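Local coordinates for protein endoglucanase A (Clostridium acetobutylicum, PDB 3IK2) that probably hydrolyses internal beta-1,4-glucosidic bonds in cellulose and related glucans, as a secreted glycoside hydrolase of family 44 built round a TIM-like barrel, at residues A225-G228 / F229-F232; D318-G322 / Q323-W327; Y21-N24 / Q25-S28; Y65-L69 / Y70-K74. One frame throughout, in Å; residues are numbered along the deposited sequence.

Contact 1. Residues A225-G228 / F229-F232; sequences ALFG and FSAF
Gly228 and Ala231 meet where the chain leaves a barrel strand and winds into a short helix. Gly228 holds the N-cap position, and its carbonyl oxygen is turned into the first helical turn. There it accepts the amide of Phe232, with Phe232 N 3.2 Å from Gly228 O, an angle of 158° at the hydrogen and the donor in the carbonyl plane. A second bond, from Ala231 N at 3.0 Å to the same Gly228 O, is bent and weak. The oxygen is also roofed by an aromatic ring: it lies over one face of Phe232, toward the rim, 3.1 Å from CD2 of that residue. With Phe232 CG beside its own backbone N (chi1 -55°), the ring is folded back toward Gly228 and Leu226 to reach this place.

The methyl group of Ala231 points at residues 225-228 and fills the angle between their side chains, with Ala231 CB 3.7 Å from Phe227 CD2 and 4.0 Å from Leu226 CB. Further along the Phe227 ring, CZ rests against Ser230 CB at 3.8 Å, an oblique approach.

Leu226 works from the strand end. Its CB sits at the edge of the Phe232 ring, 3.6 Å from Phe232 CE2, while its CD1 lies 3.7 Å from Phe232 CD2. Ile252 of helix 251-266 and Leu276 of strand 273-278 pack on both Leu226 and Phe232, and Phe227 leans on Glu180. This is a beta-to-alpha turn of a TIM barrel, at the C-terminal end of its fifth strand.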
loop_
_atom_site.group_PDB
_atom_site.type_symbol
_atom_site.label_atom_id
_atom_site.label_comp_id
_atom_site.label_asym_id
_atom_site.label_seq_id
_atom_site.Cartn_x
_atom_site.Cartn_y
_atom_site.Cartn_z
ATOM N N ALA A 225 -10.596 1.390 -2.535
ATOM C CA ALA A 225 -9.885 1.647 -1.253
ATOM C C ALA A 225 -10.654 1.093 -0.064
ATOM O O ALA A 225 -10.962 1.805 0.896
ATOM C CB ALA A 225 -9.542 3.147 -1.048
ATOM N N LEU A 226 -10.927 -0.204 -0.135
ATOM C CA LEU A 226 -11.676 -0.929 0.876
ATOM C C LEU A 226 -10.851 -1.138 2.146
ATOM O O LEU A 226 -9.669 -1.500 2.079
ATOM C CB LEU A 226 -12.086 -2.281 0.301
ATOM C CG LEU A 226 -12.853 -2.223 -1.010
ATOM C CD1 LEU A 226 -12.917 -3.642 -1.658
ATOM C CD2 LEU A 226 -14.211 -1.628 -0.809
ATOM N N PHE A 227 -11.483 -0.927 3.292
ATOM C CA PHE A 227 -10.799 -0.911 4.590
ATOM C C PHE A 227 -10.211 -2.255 5.052
ATOM O O PHE A 227 -9.297 -2.289 5.885
ATOM C CB PHE A 227 -11.734 -0.310 5.657
ATOM C CG PHE A 227 -12.669 -1.309 6.340
ATOM C CD1 PHE A 227 -12.247 -2.038 7.458
ATOM C CD2 PHE A 227 -13.981 -1.467 5.914
ATOM C CE1 PHE A 227 -13.104 -2.934 8.090
ATOM C CE2 PHE A 227 -14.868 -2.352 6.577
ATOM C CZ PHE A 227 -14.422 -3.087 7.642
ATOM N N GLY A 228 -10.740 -3.361 4.525
ATOM C CA GLY A 228 -10.506 -4.661 5.160
ATOM C C GLY A 228 -11.463 -5.751 4.727
ATOM O O GLY A 228 -12.374 -5.502 3.955
ATOM N N PHE A 229 -11.273 -6.975 5.231
ATOM C CA PHE A 229 -11.926 -8.115 4.618
ATOM C C PHE A 229 -13.445 -7.999 4.610
ATOM O O PHE A 229 -14.110 -8.459 3.669
ATOM C CB PHE A 229 -11.504 -9.441 5.291
ATOM C CG PHE A 229 -11.857 -10.641 4.484
ATOM C CD1 PHE A 229 -10.904 -11.249 3.681
ATOM C CD2 PHE A 229 -13.167 -11.141 4.487
ATOM C CE1 PHE A 229 -11.235 -12.375 2.907
ATOM C CE2 PHE A 229 -13.516 -12.239 3.702
ATOM C CZ PHE A 229 -12.550 -12.872 2.921
ATOM N N SER A 230 -13.988 -7.425 5.674
ATOM C CA SER A 230 -15.432 -7.218 5.783
ATOM C C SER A 230 -16.035 -6.427 4.603
ATOM O O SER A 230 -17.123 -6.777 4.106
ATOM C CB SER A 230 -15.770 -6.570 7.133
ATOM O OG SER A 230 -17.082 -6.057 7.104
ATOM N N ALA A 231 -15.320 -5.393 4.145
ATOM C CA ALA A 231 -15.697 -4.657 2.920
ATOM C C ALA A 231 -15.456 -5.430 1.651
ATOM O O ALA A 231 -16.194 -5.255 0.684
ATOM C CB ALA A 231 -14.977 -3.301 2.844
ATOM N N PHE A 232 -14.408 -6.252 1.616
ATOM C CA PHE A 232 -14.141 -7.124 0.448
ATOM C C PHE A 232 -15.295 -8.095 0.254
ATOM O O PHE A 232 -15.573 -8.540 -0.867
ATOM C CB PHE A 232 -12.894 -8.015 0.642
ATOM C CG PHE A 232 -11.617 -7.281 0.977
ATOM C CD1 PHE A 232 -10.470 -8.020 1.319
ATOM C CD2 PHE A 232 -11.531 -5.866 0.953
ATOM C CE1 PHE A 232 -9.261 -7.370 1.635
ATOM C CE2 PHE A 232 -10.331 -5.216 1.278
ATOM C CZ PHE A 232 -9.193 -5.970 1.625
#

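Contact 2. Residues D318-G322 / Q323-W327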
loop_
_atom_site.group_PDB
_atom_site.type_symbol
_atom_site.label_atom_id
_atom_site.label_comp_id
_atom_site.label_asym_id
_atom_site.label_seq_id
_atom_site.Cartn_x
_atom_site.Cartn_y
_atom_site.Cartn_z
ATOM N N ASP A 318 -4.872 -17.320 12.979
ATOM C CA ASP A 318 -5.852 -17.172 14.036
ATOM C C ASP A 318 -6.579 -15.847 13.920
ATOM O O ASP A 318 -6.137 -14.830 14.456
ATOM C CB ASP A 318 -5.168 -17.283 15.391
ATOM C CG ASP A 318 -6.143 -17.235 16.554
ATOM O OD1 ASP A 318 -7.392 -17.157 16.351
ATOM O OD2 ASP A 318 -5.625 -17.273 17.694
ATOM N N SER A 319 -7.705 -15.868 13.213
ATOM C CA SER A 319 -8.555 -14.685 13.094
ATOM C C SER A 319 -9.985 -15.121 12.710
ATOM O O SER A 319 -10.223 -16.296 12.354
ATOM C CB SER A 319 -7.954 -13.719 12.051
ATOM O OG SER A 319 -8.024 -14.271 10.743
ATOM N N TRP A 320 -10.933 -14.193 12.744
ATOM C CA TRP A 320 -12.279 -14.507 12.229
ATOM C C TRP A 320 -12.285 -14.793 10.715
ATOM O O TRP A 320 -13.145 -15.537 10.224
ATOM C CB TRP A 320 -13.274 -13.385 12.568
ATOM C CG TRP A 320 -13.004 -12.056 11.881
ATOM C CD1 TRP A 320 -12.319 -11.019 12.393
ATOM C CD2 TRP A 320 -13.459 -11.638 10.581
ATOM N NE1 TRP A 320 -12.283 -9.982 11.499
ATOM C CE2 TRP A 320 -12.997 -10.323 10.387
ATOM C CE3 TRP A 320 -14.224 -12.244 9.567
ATOM C CZ2 TRP A 320 -13.248 -9.596 9.218
ATOM C CZ3 TRP A 320 -14.479 -11.522 8.417
ATOM C CH2 TRP A 320 -13.980 -10.204 8.251
ATOM N N ILE A 321 -11.355 -14.168 9.971
ATOM C CA ILE A 321 -11.185 -14.481 8.559
ATOM C C ILE A 321 -10.737 -15.942 8.419
ATOM O O ILE A 321 -11.366 -16.730 7.697
ATOM C CB ILE A 321 -10.172 -13.529 7.841
ATOM C CG1 ILE A 321 -10.329 -12.080 8.349
ATOM C CG2 ILE A 321 -10.338 -13.631 6.328
ATOM C CD1 ILE A 321 -9.350 -11.087 7.722
ATOM N N GLY A 322 -9.656 -16.290 9.128
ATOM C CA GLY A 322 -9.157 -17.671 9.175
ATOM C C GLY A 322 -10.230 -18.679 9.579
ATOM O O GLY A 322 -10.283 -19.773 9.033
ATOM N N GLN A 323 -11.107 -18.297 10.511
ATOM C CA GLN A 323 -12.173 -19.191 10.966
ATOM C C GLN A 323 -13.400 -19.261 10.047
ATOM O O GLN A 323 -13.872 -20.353 9.729
ATOM C CB GLN A 323 -12.619 -18.832 12.379
ATOM C CG GLN A 323 -13.464 -19.941 13.019
ATOM C CD GLN A 323 -13.990 -19.583 14.406
ATOM O OE1 GLN A 323 -13.498 -18.653 15.071
ATOM N NE2 GLN A 323 -14.993 -20.333 14.858
ATOM N N TRP A 324 -13.909 -18.101 9.633
ATOM C CA TRP A 324 -15.200 -18.006 8.935
ATOM C C TRP A 324 -15.177 -17.758 7.420
ATOM O O TRP A 324 -16.174 -18.053 6.743
ATOM C CB TRP A 324 -16.107 -16.973 9.622
ATOM C CG TRP A 324 -16.371 -17.316 11.039
ATOM C CD1 TRP A 324 -16.037 -16.570 12.147
ATOM C CD2 TRP A 324 -16.974 -18.525 11.531
ATOM N NE1 TRP A 324 -16.414 -17.243 13.292
ATOM C CE2 TRP A 324 -16.998 -18.438 12.944
ATOM C CE3 TRP A 324 -17.519 -19.666 10.910
ATOM C CZ2 TRP A 324 -17.564 -19.441 13.751
ATOM C CZ3 TRP A 324 -18.068 -20.679 11.717
ATOM C CH2 TRP A 324 -18.079 -20.558 13.124
ATOM N N CYS A 325 -14.068 -17.218 6.896
ATOM C CA CYS A 325 -13.970 -16.910 5.470
ATOM C C CYS A 325 -12.716 -17.523 4.819
ATOM O O CYS A 325 -12.004 -16.845 4.074
ATOM C CB CYS A 325 -14.050 -15.391 5.241
ATOM S SG CYS A 325 -15.414 -14.604 6.116
ATOM N N LYS A 326 -12.473 -18.805 5.112
ATOM C CA LYS A 326 -11.356 -19.571 4.561
ATOM C C LYS A 326 -11.335 -19.474 3.068
ATOM O O LYS A 326 -10.262 -19.514 2.459
ATOM C CB LYS A 326 -11.437 -21.072 4.929
ATOM C CG LYS A 326 -10.949 -21.385 6.301
ATOM C CD LYS A 326 -11.219 -22.823 6.731
ATOM C CE LYS A 326 -11.233 -22.878 8.254
ATOM N NZ LYS A 326 -9.928 -22.282 8.803
ATOM N N TRP A 327 -12.518 -19.352 2.471
ATOM C CA TRP A 327 -12.615 -19.215 1.015
ATOM C C TRP A 327 -11.862 -17.987 0.450
ATOM O O TRP A 327 -11.490 -17.984 -0.748
ATOM C CB TRP A 327 -14.077 -19.206 0.555
ATOM C CG TRP A 327 -14.919 -18.160 1.253
ATOM C CD1 TRP A 327 -15.702 -18.349 2.345
ATOM C CD2 TRP A 327 -15.031 -16.760 0.915
ATOM N NE1 TRP A 327 -16.305 -17.178 2.704
ATOM C CE2 TRP A 327 -15.908 -16.180 1.848
ATOM C CE3 TRP A 327 -14.465 -15.939 -0.079
ATOM C CZ2 TRP A 327 -16.245 -14.811 1.819
ATOM C CZ3 TRP A 327 -14.805 -14.590 -0.102
ATOM C CH2 TRP A 327 -15.698 -14.045 0.831
HETATM O O HOH W 1 -11.308 -17.033 15.114
#
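Ser319, Trp320 and Ile321 hand their carbonyl oxygens to Gln323, Trp324 and Cys325, the backbone bonding of a single short helix; Trp324 N lies 2.7 Å from Trp320 O. At the start, the hydroxyl of Ser319 caps the helix: Gly322 N reaches Ser319 OG at 3.1 Å in an almost straight bond, 174° at the hydrogen. The same hydroxyl is bonded to Glu317. At the far end the Lys326 chain bends at its last torsion (chi4 -54°), which brings NZ back to Gly322 O, 2.5 Å away, a short distance whose exact value is doubtful. The Trp320 indole is anchored by its NE1, bonded to Glu281.

Water 1 joins backbone and side chain, lying 2.7 Å from Gln323 OE1 and more weakly held at Ser319 O.

The remaining contacts are apolar. Cys325 SG comes to the edge of the Trp320 indole, 4.0 Å from Trp320 CZ3; from the centroid of the six-membered ring the sulfur lies 76° off the normal, a sulfur-aromatic contact. Ile321 CG2 lies 4.2 Å from Cys325 CB, and Phe229 packs on both residues.

The Ser319 hydroxyl thus satisfies an amide of the first turn, while the lysine amine appears to reach a last-turn carbonyl, where its charge would probably suit the helix dipole.

Contact 3. Residues Y21-N24 / Q25-S28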
loop_
_atom_site.group_PDB
_atom_site.type_symbol
_atom_site.label_atom_id
_atom_site.label_comp_id
_atom_site.label_asym_id
_atom_site.label_seq_id
_atom_site.Cartn_x
_atom_site.Cartn_y
_atom_site.Cartn_z
ATOM N N TYR A 21 7.396 -0.262 -2.797
ATOM C CA TYR A 21 8.226 0.180 -1.646
ATOM C C TYR A 21 7.814 1.591 -1.205
ATOM O O TYR A 21 8.651 2.447 -0.951
ATOM C CB TYR A 21 9.733 0.157 -1.996
ATOM C CG TYR A 21 10.218 -1.155 -2.600
ATOM C CD1 TYR A 21 10.414 -1.277 -3.979
ATOM C CD2 TYR A 21 10.490 -2.266 -1.781
ATOM C CE1 TYR A 21 10.839 -2.490 -4.541
ATOM C CE2 TYR A 21 10.938 -3.476 -2.321
ATOM C CZ TYR A 21 11.106 -3.575 -3.698
ATOM O OH TYR A 21 11.528 -4.763 -4.225
ATOM N N GLY A 22 6.512 1.821 -1.127
ATOM C CA GLY A 22 5.989 3.154 -0.890
ATOM C C GLY A 22 5.545 3.363 0.543
ATOM O O GLY A 22 5.474 2.412 1.355
ATOM N N THR A 23 5.241 4.617 0.862
ATOM C CA THR A 23 4.732 4.961 2.181
ATOM C C THR A 23 3.642 6.052 2.137
ATOM O O THR A 23 3.578 6.818 1.171
ATOM C CB THR A 23 5.897 5.351 3.123
ATOM O OG1 THR A 23 5.429 5.376 4.486
ATOM C CG2 THR A 23 6.511 6.715 2.691
ATOM N N ASN A 24 2.803 6.087 3.181
ATOM C CA ASN A 24 1.859 7.185 3.501
ATOM C C ASN A 24 2.504 8.224 4.439
ATOM O O ASN A 24 1.981 9.330 4.601
ATOM C CB ASN A 24 0.640 6.657 4.264
ATOM C CG ASN A 24 -0.360 5.922 3.387
ATOM O OD1 ASN A 24 -1.224 6.597 2.776
ATOM N ND2 ASN A 24 -0.318 4.669 3.369
ATOM N N GLN A 25 3.608 7.828 5.083
ATOM C CA GLN A 25 4.293 8.649 6.067
ATOM C C GLN A 25 5.770 8.577 5.787
ATOM O O GLN A 25 6.340 7.494 5.709
ATOM C CB GLN A 25 3.990 8.226 7.539
ATOM C CG GLN A 25 2.569 8.594 8.055
ATOM C CD GLN A 25 1.522 7.584 7.609
ATOM O OE1 GLN A 25 1.837 6.417 7.362
ATOM N NE2 GLN A 25 0.282 8.039 7.456
ATOM N N ASP A 26 6.392 9.745 5.642
ATOM C CA ASP A 26 7.833 9.794 5.439
ATOM C C ASP A 26 8.668 9.223 6.588
ATOM O O ASP A 26 8.355 9.410 7.740
ATOM C CB ASP A 26 8.287 11.209 5.096
ATOM C CG ASP A 26 7.875 11.605 3.694
ATOM O OD1 ASP A 26 7.941 10.736 2.768
ATOM O OD2 ASP A 26 7.446 12.763 3.538
ATOM N N PHE A 27 9.761 8.577 6.208
ATOM C CA PHE A 27 10.728 7.994 7.110
ATOM C C PHE A 27 11.925 8.887 7.288
ATOM O O PHE A 27 12.415 9.510 6.321
ATOM C CB PHE A 27 11.186 6.675 6.538
ATOM C CG PHE A 27 10.082 5.662 6.398
ATOM C CD1 PHE A 27 9.794 5.092 5.154
ATOM C CD2 PHE A 27 9.344 5.264 7.513
ATOM C CE1 PHE A 27 8.804 4.119 5.021
ATOM C CE2 PHE A 27 8.325 4.301 7.393
ATOM C CZ PHE A 27 8.062 3.731 6.141
ATOM N N SER A 28 12.406 8.965 8.524
ATOM C CA SER A 28 13.606 9.766 8.813
ATOM C C SER A 28 14.793 9.269 7.991
ATOM O O SER A 28 15.571 10.078 7.478
ATOM C CB SER A 28 13.934 9.783 10.333
ATOM O OG SER A 28 13.998 8.445 10.833
#
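The Phe27 ring leans obliquely on Thr23, with Phe27 CZ 3.5 Å from Thr23 OG1 and Phe27 CE1 3.7 Å from Thr23 CB. Over one face of the ring, above its centre, stands the carbonyl oxygen of Gln25. The Phe399 ring also meets it, the two planes inclined to each other. A second flat group, the carboxamide of Gln25, is folded back over Asn24 because the chain bends at its second torsion (chi2 82°). This leaves Gln25 CD 3.4 Å from Asn24 C, and Gln25 OE1 3.3 Å from Asn24 CB.

The polar link is the Thr23 hydroxyl. It extends away from its own backbone N (chi1 -166°) and donates to Gln25 O, with OG1 and O 2.6 Å apart. The donor is tilted 33° from the carbonyl plane. On the same residue, CG2 lies 3.1 Å from Gln25 O, a close approach.

Asn24 is held by other parts of the barrel: its ND2 donates to Tyr384 O and Ser351 O, and its OD1 accepts from Arg36. Gln25 OE1 accepts from Glu386 N, and Asp26 forms salt bridges with Lys90 and Arg35.

The chemistry therefore ties the turn after the first barrel strand to itself through one hydroxyl proton, while the Asn24 amide and Gln25 OE1 bond to neighbouring strands and loops.

Contact 4. Residues Y65-L69 / Y70-K74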
loop_
_atom_site.group_PDB
_atom_site.type_symbol
_atom_site.label_atom_id
_atom_site.label_comp_id
_atom_site.label_asym_id
_atom_site.label_seq_id
_atom_site.Cartn_x
_atom_site.Cartn_y
_atom_site.Cartn_z
ATOM N N TYR A 65 -5.347 20.660 10.082
ATOM C CA TYR A 65 -4.461 19.513 10.325
ATOM C C TYR A 65 -3.584 19.154 9.111
ATOM O O TYR A 65 -2.373 18.936 9.233
ATOM C CB TYR A 65 -5.280 18.290 10.781
ATOM C CG TYR A 65 -4.450 17.024 10.949
ATOM C CD1 TYR A 65 -3.646 16.839 12.074
ATOM C CD2 TYR A 65 -4.486 16.000 9.976
ATOM C CE1 TYR A 65 -2.873 15.668 12.230
ATOM C CE2 TYR A 65 -3.725 14.847 10.109
ATOM C CZ TYR A 65 -2.912 14.686 11.235
ATOM O OH TYR A 65 -2.160 13.537 11.377
ATOM N N TRP A 66 -4.197 19.092 7.932
ATOM C CA TRP A 66 -3.419 18.735 6.749
ATOM C C TRP A 66 -2.397 19.824 6.329
ATOM O O TRP A 66 -1.298 19.488 5.867
ATOM C CB TRP A 66 -4.311 18.202 5.599
ATOM C CG TRP A 66 -4.297 16.674 5.536
ATOM C CD1 TRP A 66 -3.830 15.825 6.511
ATOM C CD2 TRP A 66 -4.784 15.827 4.469
ATOM N NE1 TRP A 66 -3.978 14.518 6.111
ATOM C CE2 TRP A 66 -4.563 14.486 4.869
ATOM C CE3 TRP A 66 -5.392 16.073 3.226
ATOM C CZ2 TRP A 66 -4.928 13.368 4.061
ATOM C CZ3 TRP A 66 -5.750 14.962 2.412
ATOM C CH2 TRP A 66 -5.525 13.629 2.846
ATOM N N LEU A 67 -2.740 21.099 6.530
ATOM C CA LEU A 67 -1.762 22.196 6.363
ATOM C C LEU A 67 -0.498 22.022 7.221
ATOM O O LEU A 67 0.601 22.211 6.732
ATOM C CB LEU A 67 -2.406 23.575 6.622
ATOM C CG LEU A 67 -3.406 24.055 5.560
ATOM C CD1 LEU A 67 -4.252 25.199 6.090
ATOM C CD2 LEU A 67 -2.674 24.515 4.314
ATOM N N THR A 68 -0.665 21.637 8.492
ATOM C CA THR A 68 0.490 21.438 9.377
ATOM C C THR A 68 1.260 20.144 9.093
ATOM O O THR A 68 2.476 20.174 9.003
ATOM C CB THR A 68 0.122 21.595 10.910
ATOM O OG1 THR A 68 -0.735 20.520 11.345
ATOM C CG2 THR A 68 -0.586 22.933 11.148
ATOM N N LEU A 69 0.544 19.027 8.923
ATOM C CA LEU A 69 1.122 17.735 8.601
ATOM C C LEU A 69 2.015 17.766 7.358
ATOM O O LEU A 69 3.067 17.107 7.313
ATOM C CB LEU A 69 0.023 16.656 8.468
ATOM C CG LEU A 69 0.491 15.201 8.301
ATOM C CD1 LEU A 69 1.265 14.732 9.544
ATOM C CD2 LEU A 69 -0.642 14.207 7.943
ATOM N N TYR A 70 1.600 18.505 6.349
ATOM C CA TYR A 70 2.350 18.554 5.083
ATOM C C TYR A 70 3.268 19.779 4.983
ATOM O O TYR A 70 3.865 20.031 3.938
ATOM C CB TYR A 70 1.398 18.375 3.883
ATOM C CG TYR A 70 0.857 16.957 3.859
ATOM C CD1 TYR A 70 -0.387 16.646 4.390
ATOM C CD2 TYR A 70 1.632 15.911 3.356
ATOM C CE1 TYR A 70 -0.858 15.303 4.403
ATOM C CE2 TYR A 70 1.176 14.567 3.376
ATOM C CZ TYR A 70 -0.061 14.277 3.906
ATOM O OH TYR A 70 -0.494 12.967 3.910
ATOM N N ASP A 71 3.399 20.519 6.092
ATOM C CA ASP A 71 4.440 21.546 6.230
ATOM C C ASP A 71 4.274 22.668 5.207
ATOM O O ASP A 71 5.251 23.194 4.669
ATOM C CB ASP A 71 5.825 20.905 6.106
ATOM C CG ASP A 71 6.085 19.871 7.182
ATOM O OD1 ASP A 71 5.885 20.194 8.374
ATOM O OD2 ASP A 71 6.504 18.731 6.862
ATOM N N VAL A 72 3.013 23.009 4.950
ATOM C CA VAL A 72 2.631 24.111 4.083
ATOM C C VAL A 72 3.003 25.402 4.818
ATOM O O VAL A 72 2.610 25.569 5.971
ATOM C CB VAL A 72 1.098 24.080 3.823
ATOM C CG1 VAL A 72 0.668 25.213 2.912
ATOM C CG2 VAL A 72 0.665 22.716 3.263
ATOM N N PRO A 73 3.748 26.312 4.164
ATOM C CA PRO A 73 4.051 27.591 4.841
ATOM C C PRO A 73 2.804 28.478 4.985
ATOM O O PRO A 73 1.859 28.401 4.161
ATOM C CB PRO A 73 5.102 28.236 3.936
ATOM C CG PRO A 73 4.916 27.588 2.583
ATOM C CD PRO A 73 4.334 26.229 2.810
ATOM N N LYS A 74 2.786 29.313 6.016
ATOM C CA LYS A 74 1.551 30.047 6.326
ATOM C C LYS A 74 1.043 30.907 5.168
ATOM O O LYS A 74 -0.145 31.146 5.042
ATOM C CB LYS A 74 1.618 30.793 7.681
ATOM C CG LYS A 74 2.131 32.189 7.635
ATOM C CD LYS A 74 2.427 32.663 9.021
ATOM C CE LYS A 74 3.396 33.827 8.982
ATOM N NZ LYS A 74 4.048 33.936 10.303
HETATM O O HOH W 2 2.615 24.422 8.401
#
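Tyr70 turns back along helix 65-69 and lies beside Trp66, both side chains pointing the same way. Its CB is 3.5 Å from Trp66 O, the oxygen that also accepts Tyr70 N in a regular helical bond. With CG beside the backbone N (chi1 -69°), the ring edge runs past that oxygen, which lies in the ring plane 3.3 Å from Tyr70 CD1. Next comes CE1, which does most of the touching: it stands over one face of the indole, 3.6 Å from Trp66 NE1. The planes are at 89°, a T-shaped stack with the tyrosine supplying the edge and the five-membered ring of Trp66 the face. At CZ the partner is Leu69, whose CD2 lies 4.1 Å away; this leucine runs alongside and covers one face of the phenol with its CG.

Beyond Tyr70 the chain closes the helix with a Schellman motif. Asp71 takes positive phi (63°), Val72 N bonds to Leu67 O at 3.1 Å, and Asp71 N bonds to Thr68 O from above the carbonyl plane. An apolar contact, Leu67 CD2 to Val72 CG1 at 3.7 Å, accompanies the turn.

Helix 82-93 lies against the more buried part of this helix end: Ser82 touches Leu67 and Val72, Val83 touches Tyr70, and Tyr84 touches Trp66. Ile37 of barrel strand 34-37 meets both stacked rings.

Contacts 1 and 2 form one packed unit although they lie far apart in sequence: the Phe229 ring rests on contact 2, with Phe229 CE2 3.5 Å from Cys325 CB and Phe229 CD1 3.6 Å from Ile321 CG2. Contacts 1 and 3 lie at the C-terminal ends of the fifth and first barrel strands, centres about 22 Å apart, on the side where TIM-barrel glycosidases carry their active site, as is probably so here. Contact 4 comes within about 4 Å of contact 3, nearest atoms, without touching; its centre is about 41 Å from that of contact 2. Glycerol, probably from the crystallisation liquor, lies near Asp26 and Tyr70. None of the four contacts supplies a calcium ligand.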